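Local coordinates for protein glycosyl hydrolase family 26 (PDB 4ZXO) that is a beta-mannanase that hydrolyses the beta-mannan backbone, as in galactomannan, within the galactomannan-degrading system of Bacteroides ovatus, at residues E86-Q91 and G96-S101; F145-K150 and G154-V159. All blocks are in the same frame, centred on the assembly; numbering follows the deposited sequence.

Interaction 1. Residues E86-Q91 and G96-S101; sequences EYIIEQ and GMISLS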
ATOM      1  N   GLU A  86      -2.291  -9.012  15.003  1.00 10.56           N
ATOM      2  CA  GLU A  86      -3.432  -9.933  14.942  1.00 11.74           C
ATOM      3  C   GLU A  86      -4.170  -9.861  13.621  1.00 11.89           C
ATOM      4  O   GLU A  86      -4.477 -10.889  13.019  1.00 12.56           O
ATOM      5  CB  GLU A  86      -4.432  -9.613  16.035  1.00 14.87           C
ATOM      6  CG  GLU A  86      -4.127 -10.125  17.355  1.00 18.91           C
ATOM      7  CD  GLU A  86      -5.329  -9.920  18.297  1.00 20.66           C
ATOM      8  OE1 GLU A  86      -6.183  -9.046  18.022  1.00 21.39           O
ATOM      9  OE2 GLU A  86      -5.456 -10.659  19.281  1.00 21.47           O
ATOM     10  N   TYR A  87      -4.429  -8.639  13.146  1.00 10.64           N
ATOM     11  CA  TYR A  87      -5.213  -8.492  11.920  1.00 10.24           C
ATOM     12  C   TYR A  87      -4.435  -9.052  10.754  1.00 10.36           C
ATOM     13  O   TYR A  87      -5.022  -9.619   9.808  1.00 10.74           O
ATOM     14  CB  TYR A  87      -5.601  -7.043  11.627  1.00 11.04           C
ATOM     15  CG  TYR A  87      -6.299  -6.375  12.776  1.00 11.29           C
ATOM     16  CD1 TYR A  87      -7.098  -7.109  13.672  1.00 12.39           C
ATOM     17  CD2 TYR A  87      -6.167  -4.979  12.986  1.00 11.34           C
ATOM     18  CE1 TYR A  87      -7.719  -6.469  14.755  1.00 12.08           C
ATOM     19  CE2 TYR A  87      -6.793  -4.346  14.062  1.00 10.99           C
ATOM     20  CZ  TYR A  87      -7.582  -5.080  14.923  1.00 11.49           C
ATOM     21  OH  TYR A  87      -8.207  -4.464  15.974  1.00 12.45           O
ATOM     22  N   ILE A  88      -3.119  -8.828  10.789  1.00  9.39           N
ATOM     23  CA  ILE A  88      -2.261  -9.347   9.720  1.00  9.34           C
ATOM     24  C   ILE A  88      -2.249 -10.881   9.707  1.00  9.29           C
ATOM     25  O   ILE A  88      -2.389 -11.503   8.630  1.00  9.77           O
ATOM     26  CB  ILE A  88      -0.840  -8.756   9.862  1.00  9.30           C
ATOM     27  CG1 ILE A  88      -0.910  -7.266   9.475  1.00  9.65           C
ATOM     28  CG2 ILE A  88       0.200  -9.477   8.957  1.00 10.06           C
ATOM     29  CD1 ILE A  88       0.302  -6.452   9.954  1.00 10.97           C
ATOM     30  N   ILE A  89      -2.079 -11.493  10.879  1.00 10.10           N
ATOM     31  CA  ILE A  89      -2.116 -12.946  10.988  1.00 11.81           C
ATOM     32  C   ILE A  89      -3.446 -13.501  10.486  1.00 12.76           C
ATOM     33  O   ILE A  89      -3.474 -14.506   9.764  1.00 13.99           O
ATOM     34  CB  ILE A  89      -1.817 -13.329  12.429  1.00 12.57           C
ATOM     35  CG1 ILE A  89      -0.336 -13.104  12.687  1.00 13.62           C
ATOM     36  CG2 ILE A  89      -2.094 -14.769  12.718  1.00 13.40           C
ATOM     37  CD1 ILE A  89      -0.017 -13.097  14.147  1.00 15.17           C
ATOM     38  N   GLU A  90      -4.542 -12.840  10.840  1.00 12.45           N
ATOM     39  CA  GLU A  90      -5.854 -13.309  10.412  1.00 12.89           C
ATOM     40  C   GLU A  90      -6.087 -13.160   8.915  1.00 11.66           C
ATOM     41  O   GLU A  90      -6.723 -14.025   8.300  1.00 12.98           O
ATOM     42  CB  GLU A  90      -6.956 -12.575  11.179  1.00 14.68           C
ATOM     43  CG  GLU A  90      -6.844 -12.887  12.651  1.00 17.95           C
ATOM     44  CD  GLU A  90      -7.762 -12.066  13.541  1.00 24.26           C
ATOM     45  OE1 GLU A  90      -8.619 -11.301  13.066  1.00 26.89           O
ATOM     46  OE2 GLU A  90      -7.607 -12.182  14.771  1.00 26.77           O
ATOM     47  N   GLN A  91      -5.559 -12.091   8.307  1.00 10.76           N
ATOM     48  CA  GLN A  91      -5.716 -11.915   6.873  1.00  9.95           C
ATOM     49  C   GLN A  91      -4.904 -12.962   6.148  1.00 10.96           C
ATOM     50  O   GLN A  91      -5.381 -13.532   5.158  1.00 11.33           O
ATOM     51  CB  GLN A  91      -5.317 -10.481   6.476  1.00  9.13           C
ATOM     52  CG  GLN A  91      -5.277 -10.223   4.933  1.00  8.43           C
ATOM     53  CD  GLN A  91      -6.666 -10.188   4.285  1.00  8.90           C
ATOM     54  OE1 GLN A  91      -7.665 -10.677   4.846  1.00  9.47           O
ATOM     55  NE2 GLN A  91      -6.731  -9.589   3.100  1.00  7.58           N
ATOM     56  N   GLY A  96      -5.699 -13.873   2.275  1.00 10.55           N
ATOM     57  CA  GLY A  96      -5.541 -12.556   1.644  1.00  9.09           C
ATOM     58  C   GLY A  96      -4.124 -12.023   1.737  1.00  9.29           C
ATOM     59  O   GLY A  96      -3.246 -12.621   2.402  1.00 10.63           O
ATOM     60  N   MET A  97      -3.929 -10.861   1.099  1.00  8.21           N
ATOM     61  CA  MET A  97      -2.639 -10.184   1.064  1.00  7.13           C
ATOM     62  C   MET A  97      -2.596  -9.034   2.071  1.00  6.66           C
ATOM     63  O   MET A  97      -3.676  -8.475   2.427  1.00  7.99           O
ATOM     64  CB  MET A  97      -2.364  -9.598  -0.350  1.00  8.54           C
ATOM     65  CG  MET A  97      -0.906  -9.306  -0.573  1.00  9.54           C
ATOM     66  SD  MET A  97      -0.657  -8.396  -2.106  1.00 12.50           S
ATOM     67  CE  MET A  97      -0.707  -6.694  -1.490  1.00 11.79           C
ATOM     68  N   ILE A  98      -1.376  -8.689   2.522  1.00  7.30           N
ATOM     69  CA  ILE A  98      -1.166  -7.542   3.390  1.00  7.29           C
ATOM     70  C   ILE A  98      -0.193  -6.550   2.819  1.00  6.55           C
ATOM     71  O   ILE A  98       0.822  -6.927   2.296  1.00  8.34           O
ATOM     72  CB  ILE A  98      -0.644  -8.005   4.791  1.00  7.86           C
ATOM     73  CG1 ILE A  98      -1.647  -8.928   5.486  1.00  9.00           C
ATOM     74  CG2 ILE A  98      -0.270  -6.790   5.710  1.00  7.86           C
ATOM     75  CD1 ILE A  98      -1.409 -10.419   5.244  1.00 10.18           C
ATOM     76  N   SER A  99      -0.534  -5.261   2.910  1.00  6.39           N
ATOM     77  CA  SER A  99       0.423  -4.215   2.586  1.00  6.57           C
ATOM     78  C   SER A  99       0.567  -3.266   3.763  1.00  6.96           C
ATOM     79  O   SER A  99      -0.376  -3.098   4.554  1.00  8.23           O
ATOM     80  CB  SER A  99      -0.021  -3.441   1.334  1.00  6.26           C
ATOM     81  OG  SER A  99       0.973  -2.467   0.993  1.00  8.34           O
ATOM     82  N   LEU A 100       1.751  -2.698   3.949  1.00  5.97           N
ATOM     83  CA  LEU A 100       1.976  -1.748   5.058  1.00  6.29           C
ATOM     84  C   LEU A 100       2.585  -0.467   4.515  1.00  6.20           C
ATOM     85  O   LEU A 100       3.594  -0.545   3.768  1.00  7.58           O
ATOM     86  CB  LEU A 100       2.936  -2.341   6.102  1.00  6.74           C
ATOM     87  CG  LEU A 100       2.335  -3.577   6.768  1.00  8.03           C
ATOM     88  CD1 LEU A 100       3.436  -4.248   7.608  1.00 10.18           C
ATOM     89  CD2 LEU A 100       1.167  -3.224   7.691  1.00  8.94           C
ATOM     90  N   SER A 101       1.993   0.665   4.851  1.00  6.15           N
ATOM     91  CA  SER A 101       2.617   1.940   4.565  1.00  6.07           C
ATOM     92  C   SER A 101       3.288   2.474   5.834  1.00  6.84           C
ATOM     93  O   SER A 101       3.180   1.860   6.902  1.00  6.57           O
ATOM     94  CB  SER A 101       1.586   2.937   4.022  1.00  7.59           C
ATOM     95  OG  SER A 101       0.419   2.898   4.813  1.00  8.86           O
TER
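Ile88 and Gln91 of helix 81-93 pack onto Ile98, Leu100 and the start of strand 97-101, a buried helix-on-strand contact in the returning half of a beta-alpha-beta unit. The two short axes run nearly antiparallel, at 149°, and come within 8.4 Å of each other. Ile88 and Ile98 meet obliquely: CG1 of Ile88 lies 3.8 Å from CG2 of Ile98, while CD1 of Ile98 lies 3.7 Å from the carbonyl O of Ile88. Further along the strand, Ile88 CD1 and Leu100 CD2 meet tip to tip at 4.0 Å.

The polar end of the contact belongs to Gln91. Its carbonyl O receives the N-H of Gly96 at 2.9 Å, fastening the turn between helix and strand. The side chain leaves the helix opposite its own backbone N (chi1 173°) and then bends at chi2, which lays it over Gly96, and NE2 comes 3.5 Å from Gly96 CA. With Gln91 so placed, there is no room for a side chain at Gly96. From there NE2 gives a weak bond to the carbonyl O of Met97, 3.3 Å long; it also bonds Pro58 O, while OE1 takes Arg94 NH1, so both ends of the buried amide are held.

Strand 97-101 runs parallel between strands 60-64 and 159-162, and Phe145 and Leu146 of helix 132-147 continue the apolar layer beyond Ile88 and Leu100.

Interaction 2. Residues F145-K150 and G154-V159; sequences FLLSLK and GVLIPV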
ATOM      1  N   PHE A 145       9.180  -5.260  13.794  1.00 12.93           N
ATOM      2  CA  PHE A 145       7.757  -5.524  13.665  1.00 11.91           C
ATOM      3  C   PHE A 145       7.494  -6.529  12.539  1.00 11.17           C
ATOM      4  O   PHE A 145       6.728  -7.473  12.703  1.00 12.23           O
ATOM      5  CB  PHE A 145       6.979  -4.250  13.418  1.00 11.91           C
ATOM      6  CG  PHE A 145       5.512  -4.500  13.346  1.00 12.16           C
ATOM      7  CD1 PHE A 145       4.779  -4.674  14.490  1.00 14.14           C
ATOM      8  CD2 PHE A 145       4.859  -4.578  12.136  1.00 11.98           C
ATOM      9  CE1 PHE A 145       3.398  -4.920  14.421  1.00 14.27           C
ATOM     10  CE2 PHE A 145       3.476  -4.817  12.058  1.00 11.89           C
ATOM     11  CZ  PHE A 145       2.765  -4.995  13.208  1.00 13.51           C
ATOM     12  N   LEU A 146       8.115  -6.326  11.391  1.00 11.39           N
ATOM     13  CA  LEU A 146       7.922  -7.238  10.263  1.00 11.09           C
ATOM     14  C   LEU A 146       8.298  -8.692  10.603  1.00 12.20           C
ATOM     15  O   LEU A 146       7.656  -9.646  10.152  1.00 12.78           O
ATOM     16  CB  LEU A 146       8.737  -6.746   9.063  1.00 11.40           C
ATOM     17  CG  LEU A 146       8.225  -5.394   8.493  1.00 11.75           C
ATOM     18  CD1 LEU A 146       9.093  -4.900   7.344  1.00 13.09           C
ATOM     19  CD2 LEU A 146       6.754  -5.451   8.048  1.00 14.76           C
ATOM     20  N   LEU A 147       9.371  -8.842  11.369  1.00 12.63           N
ATOM     21  CA  LEU A 147       9.815 -10.185  11.765  1.00 13.82           C
ATOM     22  C   LEU A 147       8.848 -10.852  12.759  1.00 14.07           C
ATOM     23  O   LEU A 147       8.917 -12.072  13.001  1.00 16.39           O
ATOM     24  CB  LEU A 147      11.211 -10.103  12.365  1.00 16.32           C
ATOM     25  CG  LEU A 147      12.252  -9.774  11.298  1.00 19.18           C
ATOM     26  CD1 LEU A 147      13.566  -9.357  11.939  1.00 20.48           C
ATOM     27  CD2 LEU A 147      12.440 -10.992  10.425  1.00 19.53           C
ATOM     28  N   SER A 148       7.997 -10.065  13.390  1.00 14.59           N
ATOM     29  CA  SER A 148       7.046 -10.598  14.366  1.00 14.61           C
ATOM     30  C   SER A 148       5.757 -11.063  13.687  1.00 14.65           C
ATOM     31  O   SER A 148       4.904 -11.681  14.345  1.00 16.23           O
ATOM     32  CB  SER A 148       6.703  -9.534  15.425  1.00 15.57           C
ATOM     33  OG  SER A 148       5.754  -8.584  14.934  1.00 14.28           O
ATOM     34  N   LEU A 149       5.629 -10.795  12.391  1.00 14.58           N
ATOM     35  CA  LEU A 149       4.458 -11.229  11.648  1.00 14.24           C
ATOM     36  C   LEU A 149       4.621 -12.701  11.247  1.00 15.15           C
ATOM     37  O   LEU A 149       5.172 -13.013  10.180  1.00 15.31           O
ATOM     38  CB  LEU A 149       4.244 -10.336  10.424  1.00 12.20           C
ATOM     39  CG  LEU A 149       4.153  -8.863  10.789  1.00 11.68           C
ATOM     40  CD1 LEU A 149       4.009  -8.056   9.489  1.00 12.40           C
ATOM     41  CD2 LEU A 149       2.994  -8.604  11.682  1.00 11.22           C
ATOM     42  N   LYS A 150       4.213 -13.586  12.152  1.00 16.41           N
ATOM     43  CA  LYS A 150       4.363 -15.050  11.961  1.00 18.75           C
ATOM     44  C   LYS A 150       3.040 -15.779  12.188  1.00 19.12           C
ATOM     45  O   LYS A 150       2.240 -15.365  13.006  1.00 19.36           O
ATOM     46  CB  LYS A 150       5.401 -15.632  12.932  1.00 22.14           C
ATOM     47  CG  LYS A 150       6.799 -15.088  12.810  1.00 26.12           C
ATOM     48  CD  LYS A 150       7.763 -16.138  13.413  1.00 28.99           C
ATOM     49  CE  LYS A 150       9.017 -15.536  14.024  1.00 31.83           C
ATOM     50  NZ  LYS A 150       8.671 -14.738  15.247  1.00 33.41           N
ATOM     51  N   GLY A 154       4.714 -20.599  12.967  1.00 26.46           N
ATOM     52  CA  GLY A 154       6.014 -19.973  12.871  1.00 25.54           C
ATOM     53  C   GLY A 154       6.416 -19.468  11.494  1.00 24.82           C
ATOM     54  O   GLY A 154       7.559 -19.064  11.307  1.00 25.61           O
ATOM     55  N   VAL A 155       5.509 -19.504  10.518  1.00 22.73           N
ATOM     56  CA  VAL A 155       5.864 -19.083   9.132  1.00 21.38           C
ATOM     57  C   VAL A 155       5.787 -17.566   9.016  1.00 19.80           C
ATOM     58  O   VAL A 155       4.799 -16.977   9.467  1.00 19.62           O
ATOM     59  CB  VAL A 155       4.933 -19.769   8.110  1.00 21.88           C
ATOM     60  CG1 VAL A 155       5.272 -19.377   6.677  1.00 21.70           C
ATOM     61  CG2 VAL A 155       5.065 -21.295   8.263  1.00 23.47           C
ATOM     62  N   LEU A 156       6.840 -16.931   8.501  1.00 17.39           N
ATOM     63  CA  LEU A 156       6.815 -15.463   8.322  1.00 16.83           C
ATOM     64  C   LEU A 156       5.742 -15.095   7.287  1.00 16.18           C
ATOM     65  O   LEU A 156       5.585 -15.747   6.244  1.00 17.00           O
ATOM     66  CB  LEU A 156       8.187 -14.911   7.866  1.00 17.59           C
ATOM     67  CG  LEU A 156       9.338 -14.690   8.894  1.00 19.21           C
ATOM     68  CD1 LEU A 156      10.639 -14.168   8.237  1.00 20.96           C
ATOM     69  CD2 LEU A 156       9.017 -13.685   9.968  1.00 19.20           C
ATOM     70  N   ILE A 157       4.992 -14.048   7.582  1.00 13.00           N
ATOM     71  CA  ILE A 157       3.891 -13.629   6.680  1.00 11.43           C
ATOM     72  C   ILE A 157       4.433 -12.604   5.715  1.00 10.59           C
ATOM     73  O   ILE A 157       4.964 -11.551   6.148  1.00 10.53           O
ATOM     74  CB  ILE A 157       2.749 -13.083   7.503  1.00 12.16           C
ATOM     75  CG1 ILE A 157       2.147 -14.256   8.315  1.00 14.05           C
ATOM     76  CG2 ILE A 157       1.704 -12.396   6.594  1.00 12.54           C
ATOM     77  CD1 ILE A 157       1.247 -13.764   9.433  1.00 15.34           C
ATOM     78  N   PRO A 158       4.307 -12.879   4.393  1.00 10.23           N
ATOM     79  CA  PRO A 158       4.775 -11.903   3.395  1.00  9.96           C
ATOM     80  C   PRO A 158       3.961 -10.615   3.507  1.00  9.97           C
ATOM     81  O   PRO A 158       2.760 -10.636   3.790  1.00 11.09           O
ATOM     82  CB  PRO A 158       4.522 -12.590   2.037  1.00  9.77           C
ATOM     83  CG  PRO A 158       4.456 -14.038   2.368  1.00 10.39           C
ATOM     84  CD  PRO A 158       3.764 -14.079   3.743  1.00 10.25           C
ATOM     85  N   VAL A 159       4.622  -9.495   3.302  1.00  8.85           N
ATOM     86  CA  VAL A 159       3.973  -8.172   3.296  1.00  9.42           C
ATOM     87  C   VAL A 159       4.511  -7.344   2.142  1.00  8.75           C
ATOM     88  O   VAL A 159       5.687  -7.440   1.806  1.00 10.00           O
ATOM     89  CB  VAL A 159       4.267  -7.422   4.660  1.00 12.17           C
ATOM     90  CG1 VAL A 159       4.024  -5.908   4.584  1.00 16.71           C
ATOM     91  CG2 VAL A 159       3.471  -8.127   5.750  1.00 11.36           C
TER
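Leu146 of helix 132-147 reaches Val159 at the start of the next strand, its CD2 lying 4.4 Å from Val159 CG1. Leu147 meets the returning chain through its carbonyl O, which has the CD2 methyl of Leu156 3.4 Å away; the leucine side chains also touch. At Ser148, OG bonds the carbonyl O of Phe145 in the carbonyl plane, on a lone pair, and that oxygen also takes the Ser148 N-H. Arg85 of helix 81-93 holds the same hydroxyl.

Leu149, the centre of an inverse gamma turn, makes the main link. Its carbonyl O accepts the N-H of Ile157 at 2.8 Å, a fairly straight bond (162°), and Leu156 CA makes a CA-H...O contact with the same oxygen. Its side chain crosses that of Val159 at about a right angle, with CD1 3.8 Å from Val159 CG2.

Lys150 forms a single beta bridge with Leu156, and its CA-H leans on Val155 O, 3.2 Å away. The aliphatic part of its side chain runs past Gly154 O and Leu156 CD2 before the bend at chi4 (68°) turns NZ back to a weak hydrogen bond with Leu147 O. Ile157 has CG1 anti to its carbonyl carbon (chi1 -67°), which carries CD1 over the Leu149-Lys150 peptide. Ile89 and Tyr92 of helix 81-93 and Ile98 also touch this side chain. Cut back to alanine, the residue would probably uncover the Leu149-Lys150 peptide and open a gap toward Ile89 and Ile98. Gly154 has a positive phi at which a CB would jam against the preceding carbonyl O, which calls for glycine. The whole is an alpha-to-beta connection of a TIM barrel, in which a helix on the outside hands the chain back to the parallel sheet.

Interactions 1 and 2 come in series along the chain and lie about 10 Å apart between centres, on the same side of the chain's centre. Each marks a return from an outer helix to the parallel sheet: from helix 81-93 to strand 97-101, then from helix 132-147 toward strand 159-162, the strand beside it. They touch directly. Leu100 CD1 packs 3.5 Å from Val159 CG1 and 3.6 Å from Leu146 CD2, while Ile89 CG1 comes 3.7 Å from Ile157 CD1. One apolar layer therefore joins helices 81-93 and 132-147 to two adjacent strands, tying together neighbouring beta-alpha units of the TIM barrel on which this family 26 hydrolase is built.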